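Local coordinates for protein aromatic-amino-acid transaminase TyrB (Burkholderia cenocepacia K56-2Valvano, PDB 4WD2) that probably catalyses the pyridoxal-phosphate-dependent transfer of amino groups between aromatic amino acids and 2-oxo acids, at residues 33-39 with 370-376; 71-76 with 292-296; 82-87 with 103-107; 361-365 with 403-408. All blocks are in the same frame, centred on the assembly; numbering follows the deposited sequence. Where two conformers were deposited one is given.

Contact 1 of 4, residues 33-39 with 370-376; sequences RDQKVNL and REVHGVY
Val37 and Asn38 pair in parallel with Val375 and Tyr376, and three backbone bonds bind the two short strands: Val37 N to Gly374 O, Tyr376 N to Val37 O, and Leu39 N to Tyr376 O. The first is nearly straight, with an N-H...O angle of 164°. On one face of this sheet Val37 CB lies 4.1 Å from Val375 CG2. The other branch of that valine, Val375 CG1, touches Leu39 CD1 at 4.2 Å. On the opposite face Asn38 crosses Tyr376 at about a right angle, its OD1 being 3.9 Å from Tyr376 CB; that oxygen is bonded to Ser40, and the Tyr376 hydroxyl to Asp31. Strands 37-38 and 375-376 form a two-stranded parallel sheet that, consistent with fold-type I aminotransferases, lies in the small domain built from both ends of the chain; Val37 also packs on helix 393-405. Beyond the strands, the Arg33 side chain bends at chi3 (-70°) and lays its guanidinium over Gly374, where NH2 is 3.4 Å from the glycine CA. NH1 donates to Glu371 O at 2.7 Å, from above that carbonyl's plane, and NH2 to Arg370 O at 2.8 Å. Two successive carbonyls are thus gripped by one cation, whose NH2 also forms a salt bridge with Asp31. A water donates to both Gln35 O and His373 O.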
loop_
_atom_site.group_PDB
_atom_site.type_symbol
_atom_site.label_atom_id
_atom_site.label_comp_id
_atom_site.label_asym_id
_atom_site.label_seq_id
_atom_site.Cartn_x
_atom_site.Cartn_y
_atom_site.Cartn_z
ATOM N N ARG A 33 -37.946 -5.401 8.714
ATOM C CA ARG A 33 -38.267 -6.563 9.539
ATOM C C ARG A 33 -37.282 -6.751 10.689
ATOM O O ARG A 33 -36.069 -6.768 10.487
ATOM C CB ARG A 33 -38.326 -7.819 8.668
ATOM C CG ARG A 33 -39.451 -7.764 7.639
ATOM C CD ARG A 33 -39.439 -8.957 6.698
ATOM N NE ARG A 33 -38.302 -8.933 5.785
ATOM C CZ ARG A 33 -38.161 -9.757 4.749
ATOM N NH1 ARG A 33 -39.093 -10.666 4.491
ATOM N NH2 ARG A 33 -37.094 -9.664 3.970
ATOM N N ASP A 34 -37.821 -6.899 11.895
ATOM C CA ASP A 34 -37.006 -6.934 13.102
ATOM C C ASP A 34 -36.114 -8.166 13.170
ATOM O O ASP A 34 -35.071 -8.143 13.824
ATOM C CB ASP A 34 -37.898 -6.877 14.346
ATOM N N GLN A 35 -36.517 -9.238 12.495
ATOM C CA GLN A 35 -35.793 -10.500 12.598
ATOM C C GLN A 35 -34.840 -10.733 11.433
ATOM O O GLN A 35 -34.354 -11.846 11.240
ATOM C CB GLN A 35 -36.776 -11.664 12.697
ATOM C CG GLN A 35 -37.718 -11.566 13.882
ATOM C CD GLN A 35 -37.010 -11.769 15.201
ATOM O OE1 GLN A 35 -36.757 -12.903 15.613
ATOM N NE2 GLN A 35 -36.690 -10.673 15.879
ATOM N N LYS A 36 -34.561 -9.690 10.665
ATOM C CA LYS A 36 -33.662 -9.825 9.529
ATOM C C LYS A 36 -32.270 -10.266 9.983
ATOM O O LYS A 36 -31.832 -9.927 11.081
ATOM C CB LYS A 36 -33.581 -8.510 8.748
ATOM C CG LYS A 36 -33.064 -7.331 9.542
ATOM C CD LYS A 36 -33.051 -6.076 8.686
ATOM C CE LYS A 36 -32.644 -4.857 9.493
ATOM N NZ LYS A 36 -32.618 -3.627 8.650
ATOM N N VAL A 37 -31.592 -11.044 9.143
ATOM C CA VAL A 37 -30.255 -11.534 9.448
ATOM C C VAL A 37 -29.331 -11.359 8.243
ATOM O O VAL A 37 -29.667 -11.769 7.127
ATOM C CB VAL A 37 -30.276 -13.028 9.865
ATOM C CG1 VAL A 37 -28.869 -13.528 10.136
ATOM C CG2 VAL A 37 -31.155 -13.235 11.087
ATOM N N ASN A 38 -28.172 -10.747 8.472
ATOM C CA ASN A 38 -27.199 -10.512 7.408
ATOM C C ASN A 38 -26.012 -11.449 7.538
ATOM O O ASN A 38 -25.295 -11.419 8.537
ATOM C CB ASN A 38 -26.721 -9.055 7.421
ATOM C CG ASN A 38 -25.978 -8.668 6.156
ATOM O OD1 ASN A 38 -25.891 -9.445 5.211
ATOM N ND2 ASN A 38 -25.459 -7.447 6.126
ATOM N N LEU A 39 -25.813 -12.292 6.531
ATOM C CA LEU A 39 -24.685 -13.210 6.520
ATOM C C LEU A 39 -23.886 -12.997 5.241
ATOM O O LEU A 39 -23.196 -13.898 4.770
ATOM C CB LEU A 39 -25.162 -14.667 6.629
ATOM C CG LEU A 39 -26.116 -15.022 7.775
ATOM C CD1 LEU A 39 -26.678 -16.413 7.587
ATOM C CD2 LEU A 39 -25.437 -14.905 9.138
ATOM N N ARG A 370 -34.059 -14.413 1.280
ATOM C CA ARG A 370 -34.053 -12.976 1.540
ATOM C C ARG A 370 -35.465 -12.408 1.641
ATOM O O ARG A 370 -35.850 -11.834 2.660
ATOM C CB ARG A 370 -33.277 -12.242 0.440
ATOM C CG ARG A 370 -33.260 -10.725 0.592
ATOM C CD ARG A 370 -32.557 -10.037 -0.577
ATOM N NE ARG A 370 -33.276 -10.202 -1.839
ATOM C CZ ARG A 370 -32.909 -11.042 -2.805
ATOM N NH1 ARG A 370 -31.824 -11.791 -2.654
ATOM N NH2 ARG A 370 -33.623 -11.130 -3.923
ATOM N N GLU A 371 -36.237 -12.573 0.574
ATOM C CA GLU A 371 -37.525 -11.908 0.456
ATOM C C GLU A 371 -38.552 -12.454 1.436
ATOM O O GLU A 371 -39.306 -11.695 2.044
ATOM C CB GLU A 371 -38.052 -12.025 -0.977
ATOM C CG GLU A 371 -37.160 -11.367 -2.032
ATOM C CD GLU A 371 -37.039 -9.856 -1.860
ATOM O OE1 GLU A 371 -38.027 -9.205 -1.457
ATOM O OE2 GLU A 371 -35.946 -9.315 -2.123
ATOM N N VAL A 372 -38.579 -13.769 1.605
ATOM C CA VAL A 372 -39.565 -14.386 2.492
ATOM C C VAL A 372 -39.078 -14.448 3.939
ATOM O O VAL A 372 -39.828 -14.143 4.858
ATOM C CB VAL A 372 -39.936 -15.810 2.023
ATOM C CG1 VAL A 372 -41.016 -16.408 2.918
ATOM C CG2 VAL A 372 -40.415 -15.775 0.585
ATOM N N HIS A 373 -37.819 -14.817 4.148
ATOM C CA HIS A 373 -37.359 -15.114 5.503
ATOM C C HIS A 373 -36.406 -14.067 6.076
ATOM O O HIS A 373 -35.917 -14.220 7.193
ATOM C CB HIS A 373 -36.701 -16.494 5.531
ATOM C CG HIS A 373 -37.598 -17.591 5.046
ATOM N ND1 HIS A 373 -38.536 -18.196 5.853
ATOM C CD2 HIS A 373 -37.712 -18.176 3.830
ATOM C CE1 HIS A 373 -39.187 -19.111 5.157
ATOM N NE2 HIS A 373 -38.705 -19.119 3.927
ATOM N N GLY A 374 -36.158 -13.001 5.320
ATOM C CA GLY A 374 -35.288 -11.926 5.771
ATOM C C GLY A 374 -33.865 -12.333 6.125
ATOM O O GLY A 374 -33.210 -11.675 6.929
ATOM N N VAL A 375 -33.383 -13.425 5.536
ATOM C CA VAL A 375 -32.017 -13.882 5.772
ATOM C C VAL A 375 -31.185 -13.659 4.511
ATOM O O VAL A 375 -31.546 -14.133 3.428
ATOM C CB VAL A 375 -31.975 -15.370 6.185
ATOM C CG1 VAL A 375 -30.545 -15.913 6.139
ATOM C CG2 VAL A 375 -32.570 -15.552 7.578
ATOM N N TYR A 376 -30.076 -12.935 4.653
ATOM C CA TYR A 376 -29.319 -12.466 3.496
ATOM C C TYR A 376 -27.981 -13.197 3.305
ATOM O O TYR A 376 -27.084 -13.102 4.148
ATOM C CB TYR A 376 -29.053 -10.956 3.615
ATOM C CG TYR A 376 -30.266 -10.048 3.488
ATOM C CD1 TYR A 376 -31.321 -10.109 4.399
ATOM C CD2 TYR A 376 -30.335 -9.096 2.480
ATOM C CE1 TYR A 376 -32.425 -9.259 4.288
ATOM C CE2 TYR A 376 -31.431 -8.237 2.360
ATOM C CZ TYR A 376 -32.470 -8.324 3.267
ATOM O OH TYR A 376 -33.557 -7.478 3.142
HETATM O O HOH W 1 -36.028 -13.357 10.073
#

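Contact 2 of 4, residues 71-76 with 292-296; sequences KPYLPM and SNPQT
With chi1 at 43°, the Asn293 amide is set between its own backbone N and carbonyl carbon, and there it meets Tyr73, whose chi1 of -68° places the ring beside its backbone N. OD1 of Asn293 lies at the ring edge, near the ring plane, 3.3 Å from Tyr73 CD1, and the amide and ring planes are 68° apart. The same oxygen accepts from a water 2.6 Å away; this water also donates to Pro294 O and accepts from Leu74 N, so it ties together three polar atoms in a contact that has no direct hydrogen bond between its segments. Leu74 packs its CD1 against the carbonyls of Pro294 and Gln295, 4.4 Å from Pro294 CG, and its CG lies 3.6 Å from Thr296 OG1. Both segments are irregular loops at the dimer interface, and the Tyr73 hydroxyl reaches across it to bond the pyridoxal-phosphate-lysine residue of the second subunit, while its ring meets Tyr259 of that subunit edge-to-face. This is consistent with the shared active sites of class I aminotransferase dimers, each completed by a residue from the partner chain. Thr296 divides its two branches: OG1 receives a bond from a second water, which also donates to Pro72 O, and pairs with Gly260 O of the second subunit, whereas CG2 lies 3.8 Å from Lys71 NZ. At the other end Met76 CG packs 3.3 Å from Ser292 O, and Pro294 CD rests 3.4 Å from Pro75 O.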
loop_
_atom_site.group_PDB
_atom_site.type_symbol
_atom_site.label_atom_id
_atom_site.label_comp_id
_atom_site.label_asym_id
_atom_site.label_seq_id
_atom_site.Cartn_x
_atom_site.Cartn_y
_atom_site.Cartn_z
ATOM N N LYS A 71 8.401 9.068 13.215
ATOM C CA LYS A 71 8.006 7.994 12.314
ATOM C C LYS A 71 8.777 8.067 10.997
ATOM O O LYS A 71 8.253 8.542 9.993
ATOM C CB LYS A 71 6.495 8.041 12.059
ATOM C CG LYS A 71 5.651 7.777 13.304
ATOM C CD LYS A 71 5.782 6.323 13.762
ATOM C CE LYS A 71 5.392 6.143 15.229
ATOM N NZ LYS A 71 5.471 4.712 15.658
ATOM N N PRO A 72 10.036 7.597 11.005
ATOM C CA PRO A 72 10.831 7.569 9.775
ATOM C C PRO A 72 10.372 6.475 8.819
ATOM O O PRO A 72 9.604 5.590 9.213
ATOM C CB PRO A 72 12.248 7.284 10.284
ATOM C CG PRO A 72 12.020 6.476 11.519
ATOM C CD PRO A 72 10.797 7.086 12.159
ATOM N N TYR A 73 10.833 6.549 7.573
ATOM C CA TYR A 73 10.556 5.503 6.601
ATOM C C TYR A 73 11.080 4.170 7.107
ATOM O O TYR A 73 12.199 4.088 7.624
ATOM C CB TYR A 73 11.199 5.810 5.241
ATOM C CG TYR A 73 10.621 6.984 4.480
ATOM C CD1 TYR A 73 9.355 6.916 3.920
ATOM C CD2 TYR A 73 11.365 8.143 4.282
ATOM C CE1 TYR A 73 8.831 7.974 3.212
ATOM C CE2 TYR A 73 10.848 9.211 3.567
ATOM C CZ TYR A 73 9.580 9.117 3.039
ATOM O OH TYR A 73 9.054 10.162 2.331
ATOM N N LEU A 74 10.262 3.136 6.962
ATOM C CA LEU A 74 10.697 1.763 7.171
ATOM C C LEU A 74 11.483 1.314 5.944
ATOM O O LEU A 74 11.402 1.961 4.898
ATOM C CB LEU A 74 9.493 0.839 7.410
ATOM C CG LEU A 74 8.606 1.044 8.647
ATOM C CD1 LEU A 74 7.517 -0.021 8.706
ATOM C CD2 LEU A 74 9.432 1.024 9.921
ATOM N N PRO A 75 12.249 0.209 6.065
ATOM C CA PRO A 75 12.845 -0.429 4.884
ATOM C C PRO A 75 11.772 -0.856 3.885
ATOM O O PRO A 75 10.629 -1.049 4.285
ATOM C CB PRO A 75 13.554 -1.655 5.465
ATOM C CG PRO A 75 13.805 -1.317 6.886
ATOM C CD PRO A 75 12.655 -0.463 7.315
ATOM N N MET A 76 12.133 -1.009 2.616
ATOM C CA MET A 76 11.190 -1.492 1.603
ATOM C C MET A 76 10.490 -2.778 2.038
ATOM O O MET A 76 9.298 -2.953 1.801
ATOM C CB MET A 76 11.906 -1.716 0.264
ATOM C CG MET A 76 12.323 -0.422 -0.435
ATOM S SD MET A 76 13.232 -0.696 -1.975
ATOM C CE MET A 76 14.783 -1.319 -1.332
ATOM N N SER A 292 6.775 2.274 -2.301
ATOM C CA SER A 292 8.092 2.634 -1.726
ATOM C C SER A 292 8.461 1.873 -0.458
ATOM O O SER A 292 9.567 1.343 -0.355
ATOM C CB SER A 292 8.191 4.137 -1.427
ATOM O OG SER A 292 8.412 4.892 -2.600
ATOM N N ASN A 293 7.555 1.858 0.514
ATOM C CA ASN A 293 7.784 1.173 1.787
ATOM C C ASN A 293 6.478 1.134 2.581
ATOM O O ASN A 293 5.619 1.995 2.381
ATOM C CB ASN A 293 8.903 1.856 2.586
ATOM C CG ASN A 293 8.811 3.366 2.557
ATOM O OD1 ASN A 293 8.010 3.967 3.276
ATOM N ND2 ASN A 293 9.655 3.993 1.742
ATOM N N PRO A 294 6.310 0.127 3.464
ATOM C CA PRO A 294 5.019 -0.085 4.133
ATOM C C PRO A 294 4.851 0.750 5.399
ATOM O O PRO A 294 5.805 1.407 5.816
ATOM C CB PRO A 294 5.055 -1.570 4.470
ATOM C CG PRO A 294 6.506 -1.810 4.771
ATOM C CD PRO A 294 7.286 -0.917 3.833
ATOM N N GLN A 295 3.664 0.700 6.008
ATOM C CA GLN A 295 3.337 1.570 7.136
ATOM C C GLN A 295 3.711 0.960 8.481
ATOM O O GLN A 295 3.955 -0.244 8.605
ATOM C CB GLN A 295 1.845 1.937 7.126
ATOM C CG GLN A 295 0.899 0.893 7.721
ATOM C CD GLN A 295 0.640 -0.294 6.795
ATOM O OE1 GLN A 295 1.441 -0.613 5.920
ATOM N NE2 GLN A 295 -0.493 -0.948 6.988
ATOM N N THR A 296 3.741 1.818 9.491
ATOM C CA THR A 296 4.372 1.488 10.759
ATOM C C THR A 296 3.387 1.001 11.814
ATOM O O THR A 296 3.653 0.035 12.520
ATOM C CB THR A 296 5.134 2.714 11.305
ATOM O OG1 THR A 296 6.196 3.056 10.407
ATOM C CG2 THR A 296 5.711 2.438 12.681
HETATM O O HOH W 2 8.414 4.738 11.387
HETATM O O HOH W 3 7.740 3.667 5.835
#

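Contact 3 of 4, residues 82-87 with 103-107; sequences YRDAVQ and IATLQ
Arg83 of helix 80-91 donates through NE to Thr105 O on strand 103-108, a bond of 2.7 Å and 173° at the hydrogen. The carbonyl oxygen lies in the guanidinium plane, and the bend of the arginine chain at chi3 (52°) brings NE to the strand. Arg83 NH2 donates to a water at 3.0 Å, which also accepts from Thr105 N, so Thr105 O is met directly by the arginine and Thr105 N through a water that the arginine holds. The hydroxyl of the same residue is reached by Gln87, whose extended chain brings NE2 to within 3.1 Å of Thr105 OG1, with the hydroxyl in the amide plane; OG1 is also hydrogen-bonded to Ser267 of the neighbouring strand 264-269. Gln87 OE1 is taken by Arg98, and NE2 has a second partner in a bound glycerol. Further along, Tyr82 CE1 packs 3.5 Å from Gln107 CG, and Gln107 OE1 lies over one face of the Tyr82 ring. The Gln107 amide is itself held, NE2 by Gln295 O and OE1 by Leu79 N, and the Tyr82 hydroxyl by Gly264 O. The axes of 82-87 and 103-107 come within 7.4 Å, their N-to-C directions 120° apart. Strand 103-108 is outermost within this chain; one side chain, Arg83, and its bound water thus meet the Thr105 N and O that no strand of this chain pairs with on that side.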
loop_
_atom_site.group_PDB
_atom_site.type_symbol
_atom_site.label_atom_id
_atom_site.label_comp_id
_atom_site.label_asym_id
_atom_site.label_seq_id
_atom_site.Cartn_x
_atom_site.Cartn_y
_atom_site.Cartn_z
ATOM N N TYR A 82 8.920 -7.510 12.717
ATOM C CA TYR A 82 7.671 -8.003 12.126
ATOM C C TYR A 82 7.922 -9.182 11.180
ATOM O O TYR A 82 7.289 -10.233 11.309
ATOM C CB TYR A 82 6.961 -6.870 11.380
ATOM C CG TYR A 82 5.662 -7.218 10.666
ATOM C CD1 TYR A 82 5.664 -7.723 9.367
ATOM C CD2 TYR A 82 4.431 -6.980 11.270
ATOM C CE1 TYR A 82 4.477 -8.008 8.704
ATOM C CE2 TYR A 82 3.243 -7.259 10.615
ATOM C CZ TYR A 82 3.271 -7.770 9.333
ATOM O OH TYR A 82 2.086 -8.041 8.686
ATOM N N ARG A 83 8.833 -8.993 10.225
ATOM C CA ARG A 83 9.197 -10.034 9.255
ATOM C C ARG A 83 9.598 -11.350 9.927
ATOM O O ARG A 83 9.176 -12.439 9.515
ATOM C CB ARG A 83 10.349 -9.552 8.365
ATOM C CG ARG A 83 10.023 -8.357 7.494
ATOM C CD ARG A 83 11.296 -7.755 6.929
ATOM N NE ARG A 83 12.110 -8.768 6.272
ATOM C CZ ARG A 83 13.432 -8.842 6.361
ATOM N NH1 ARG A 83 14.108 -7.951 7.078
ATOM N NH2 ARG A 83 14.078 -9.808 5.723
ATOM N N ASP A 84 10.418 -11.247 10.964
ATOM C CA ASP A 84 10.876 -12.440 11.660
ATOM C C ASP A 84 9.740 -13.124 12.409
ATOM O O ASP A 84 9.624 -14.354 12.396
ATOM C CB ASP A 84 12.002 -12.096 12.623
ATOM C CG ASP A 84 12.474 -13.298 13.391
ATOM O OD1 ASP A 84 13.177 -14.134 12.789
ATOM O OD2 ASP A 84 12.133 -13.414 14.587
ATOM N N ALA A 85 8.904 -12.323 13.060
ATOM C CA ALA A 85 7.757 -12.846 13.796
ATOM C C ALA A 85 6.774 -13.517 12.843
ATOM O O ALA A 85 6.272 -14.602 13.116
ATOM C CB ALA A 85 7.071 -11.739 14.569
ATOM N N VAL A 86 6.500 -12.863 11.722
ATOM C CA VAL A 86 5.594 -13.414 10.725
ATOM C C VAL A 86 6.112 -14.727 10.154
ATOM O O VAL A 86 5.358 -15.688 10.002
ATOM C CB VAL A 86 5.362 -12.413 9.583
ATOM C CG1 VAL A 86 4.659 -13.082 8.411
ATOM C CG2 VAL A 86 4.559 -11.245 10.094
ATOM N N GLN A 87 7.406 -14.770 9.845
ATOM C CA GLN A 87 8.005 -15.970 9.268
ATOM C C GLN A 87 7.927 -17.142 10.245
ATOM O O GLN A 87 7.597 -18.273 9.866
ATOM C CB GLN A 87 9.454 -15.699 8.873
ATOM C CG GLN A 87 10.066 -16.800 8.039
ATOM C CD GLN A 87 11.541 -16.602 7.854
ATOM O OE1 GLN A 87 12.349 -17.106 8.632
ATOM N NE2 GLN A 87 11.905 -15.850 6.833
ATOM N N ILE A 103 14.104 -18.741 3.169
ATOM C CA ILE A 103 12.830 -18.026 3.056
ATOM C C ILE A 103 13.003 -16.513 3.033
ATOM O O ILE A 103 13.501 -15.933 3.989
ATOM C CB ILE A 103 11.879 -18.364 4.223
ATOM C CG1 ILE A 103 11.695 -19.872 4.378
ATOM C CG2 ILE A 103 10.523 -17.701 4.019
ATOM C CD1 ILE A 103 10.891 -20.231 5.612
ATOM N N ALA A 104 12.591 -15.875 1.944
ATOM C CA ALA A 104 12.540 -14.418 1.898
ATOM C C ALA A 104 11.173 -13.939 2.372
ATOM O O ALA A 104 10.163 -14.260 1.752
ATOM C CB ALA A 104 12.832 -13.903 0.478
ATOM N N THR A 105 11.144 -13.182 3.469
ATOM C CA THR A 105 9.893 -12.646 4.013
ATOM C C THR A 105 9.894 -11.115 4.111
ATOM O O THR A 105 10.867 -10.510 4.576
ATOM C CB THR A 105 9.600 -13.220 5.415
ATOM O OG1 THR A 105 9.440 -14.639 5.327
ATOM C CG2 THR A 105 8.325 -12.612 5.999
ATOM N N LEU A 106 8.806 -10.495 3.660
ATOM C CA LEU A 106 8.616 -9.059 3.841
ATOM C C LEU A 106 7.202 -8.716 4.302
ATOM O O LEU A 106 6.251 -9.479 4.099
ATOM C CB LEU A 106 8.929 -8.295 2.548
ATOM C CG LEU A 106 7.952 -8.445 1.380
ATOM C CD1 LEU A 106 7.907 -7.165 0.559
ATOM C CD2 LEU A 106 8.341 -9.627 0.506
ATOM N N GLN A 107 7.086 -7.546 4.920
ATOM C CA GLN A 107 5.820 -6.979 5.353
ATOM C C GLN A 107 5.034 -6.456 4.157
ATOM O O GLN A 107 5.600 -5.840 3.257
ATOM C CB GLN A 107 6.075 -5.856 6.358
ATOM C CG GLN A 107 4.859 -5.060 6.777
ATOM C CD GLN A 107 5.248 -3.802 7.529
ATOM O OE1 GLN A 107 6.338 -3.722 8.093
ATOM N NE2 GLN A 107 4.362 -2.808 7.530
HETATM O O HOH W 4 13.548 -12.618 4.984
#

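Contact 4 of 4, residues 361-365 with 403-408; sequences LTESQ and VLKSGA
Val403, near the end of helix 393-405, holds CG1 anti to its backbone N (chi1 173°), which puts that branch against both CB and CG of Gln365 at 3.7 Å. Leu404 follows, its CD2 reaching Leu361 CD1 at 3.7 Å and the side chains crossing at about a right angle. The carbonyls of these two residues are linked by water to Gln365 NE2: one water donates to Leu404 O and accepts from NE2 at 3.0 Å, and another, weakly bound by NE2, donates to Val403 O. The other end of the Gln365 amide is fixed by a capping box at the start of helix 363-371, in which Gln365 OE1 accepts from Thr362 N (176° at the hydrogen, on a lone pair) and Gln365 N donates to Thr362 OG1. OE1 is thus spent on the helix start, while NE2 bonds the waters. After the helix, Gly407 takes positive phi, and its carbonyl receives a bond from the water that also serves Val403 O. Ala408 closes the chain, its CA lying 3.7 Å from Gln365 NE2 and its CB 4.3 Å from Thr362 CG2, while a water 2.6 Å from OXT joins the C-terminal carboxylate to Thr362 OG1.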
loop_
_atom_site.group_PDB
_atom_site.type_symbol
_atom_site.label_atom_id
_atom_site.label_comp_id
_atom_site.label_asym_id
_atom_site.label_seq_id
_atom_site.Cartn_x
_atom_site.Cartn_y
_atom_site.Cartn_z
ATOM N N LEU A 361 -27.586 -23.597 -2.051
ATOM C CA LEU A 361 -28.894 -23.037 -2.382
ATOM C C LEU A 361 -28.853 -22.430 -3.783
ATOM O O LEU A 361 -27.852 -21.816 -4.152
ATOM C CB LEU A 361 -29.317 -21.977 -1.354
ATOM C CG LEU A 361 -30.211 -22.425 -0.187
ATOM C CD1 LEU A 361 -29.530 -23.449 0.700
ATOM C CD2 LEU A 361 -30.661 -21.227 0.640
ATOM N N THR A 362 -29.926 -22.614 -4.556
ATOM C CA THR A 362 -30.010 -22.044 -5.901
ATOM C C THR A 362 -30.172 -20.538 -5.790
ATOM O O THR A 362 -30.462 -20.031 -4.710
ATOM C CB THR A 362 -31.193 -22.612 -6.730
ATOM O OG1 THR A 362 -32.430 -22.148 -6.186
ATOM C CG2 THR A 362 -31.188 -24.135 -6.743
ATOM N N GLU A 363 -29.995 -19.823 -6.899
ATOM C CA GLU A 363 -30.162 -18.373 -6.887
ATOM C C GLU A 363 -31.593 -18.003 -6.499
ATOM O O GLU A 363 -31.804 -17.047 -5.746
ATOM C CB GLU A 363 -29.782 -17.765 -8.245
ATOM C CG GLU A 363 -28.268 -17.730 -8.494
ATOM C CD GLU A 363 -27.871 -16.864 -9.682
ATOM O OE1 GLU A 363 -28.748 -16.176 -10.245
ATOM O OE2 GLU A 363 -26.676 -16.870 -10.053
ATOM N N SER A 364 -32.563 -18.776 -6.991
ATOM C CA SER A 364 -33.962 -18.625 -6.589
ATOM C C SER A 364 -34.143 -18.820 -5.088
ATOM O O SER A 364 -34.848 -18.052 -4.439
ATOM C CB SER A 364 -34.855 -19.618 -7.334
ATOM O OG SER A 364 -35.439 -19.027 -8.475
ATOM N N GLN A 365 -33.515 -19.857 -4.543
ATOM C CA GLN A 365 -33.624 -20.147 -3.118
ATOM C C GLN A 365 -32.988 -19.036 -2.288
ATOM O O GLN A 365 -33.458 -18.719 -1.195
ATOM C CB GLN A 365 -32.988 -21.500 -2.806
ATOM C CG GLN A 365 -33.881 -22.672 -3.206
ATOM C CD GLN A 365 -33.181 -24.016 -3.101
ATOM O OE1 GLN A 365 -32.018 -24.152 -3.475
ATOM N NE2 GLN A 365 -33.893 -25.015 -2.590
ATOM N N VAL A 403 -36.803 -23.438 3.324
ATOM C CA VAL A 403 -36.540 -23.220 1.903
ATOM C C VAL A 403 -36.080 -24.514 1.223
ATOM O O VAL A 403 -36.569 -24.863 0.145
ATOM C CB VAL A 403 -35.490 -22.104 1.682
ATOM C CG1 VAL A 403 -35.101 -22.020 0.218
ATOM C CG2 VAL A 403 -36.040 -20.763 2.153
ATOM N N LEU A 404 -35.162 -25.236 1.858
ATOM C CA LEU A 404 -34.695 -26.508 1.308
ATOM C C LEU A 404 -35.823 -27.543 1.225
ATOM O O LEU A 404 -35.962 -28.238 0.220
ATOM C CB LEU A 404 -33.540 -27.073 2.144
ATOM C CG LEU A 404 -32.142 -26.454 2.029
ATOM C CD1 LEU A 404 -31.184 -27.130 2.993
ATOM C CD2 LEU A 404 -31.617 -26.556 0.606
ATOM N N LYS A 405 -36.618 -27.645 2.284
ATOM C CA LYS A 405 -37.694 -28.632 2.345
ATOM C C LYS A 405 -38.756 -28.390 1.281
ATOM O O LYS A 405 -39.249 -29.327 0.656
ATOM C CB LYS A 405 -38.347 -28.624 3.729
ATOM C CG LYS A 405 -39.505 -29.593 3.871
ATOM C CD LYS A 405 -39.045 -31.040 3.748
ATOM C CE LYS A 405 -40.217 -31.989 3.864
ATOM N NZ LYS A 405 -39.789 -33.417 3.923
ATOM N N SER A 406 -39.098 -27.122 1.077
ATOM C CA SER A 406 -40.126 -26.736 0.110
ATOM C C SER A 406 -39.726 -27.098 -1.317
ATOM O O SER A 406 -40.552 -27.084 -2.226
ATOM C CB SER A 406 -40.410 -25.239 0.210
ATOM O OG SER A 406 -40.909 -24.902 1.491
ATOM N N GLY A 407 -38.450 -27.415 -1.510
ATOM C CA GLY A 407 -37.963 -27.867 -2.800
ATOM C C GLY A 407 -37.412 -26.753 -3.662
ATOM O O GLY A 407 -37.800 -25.593 -3.515
ATOM N N ALA A 408 -36.499 -27.112 -4.562
ATOM C CA ALA A 408 -35.935 -26.160 -5.511
ATOM C C ALA A 408 -36.918 -25.889 -6.650
ATOM O O ALA A 408 -37.800 -26.704 -6.937
ATOM C CB ALA A 408 -34.608 -26.674 -6.059
ATOM O OXT ALA A 408 -36.856 -24.848 -7.309
HETATM O O HOH W 5 -34.839 -23.193 -7.008
HETATM O O HOH W 6 -36.999 -23.713 -2.107
HETATM O O HOH W 7 -33.887 -28.026 -2.170
#

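How the contacts relate
From the N terminus, residues 33-39 open contact 1, which closes only at 370-376 and so spans most of the chain. Within that loop lies contact 2, from 71-76 to 292-296, and within contact 2 lies contact 3, from 82-87 to 103-107. Contacts 2 and 3 touch through Gln107, with Leu74 CD1 packing 3.9 Å from Gln107 OE1, tying dimer-interface loops to the edge of the large mixed sheet. Contact 4 starts at 361-365, before contact 1 closes, and ends at the C terminus, so the two cross; both use helix 363-371, and His373 packs on Val403. The centres of contacts 1 and 2 are 44 Å apart.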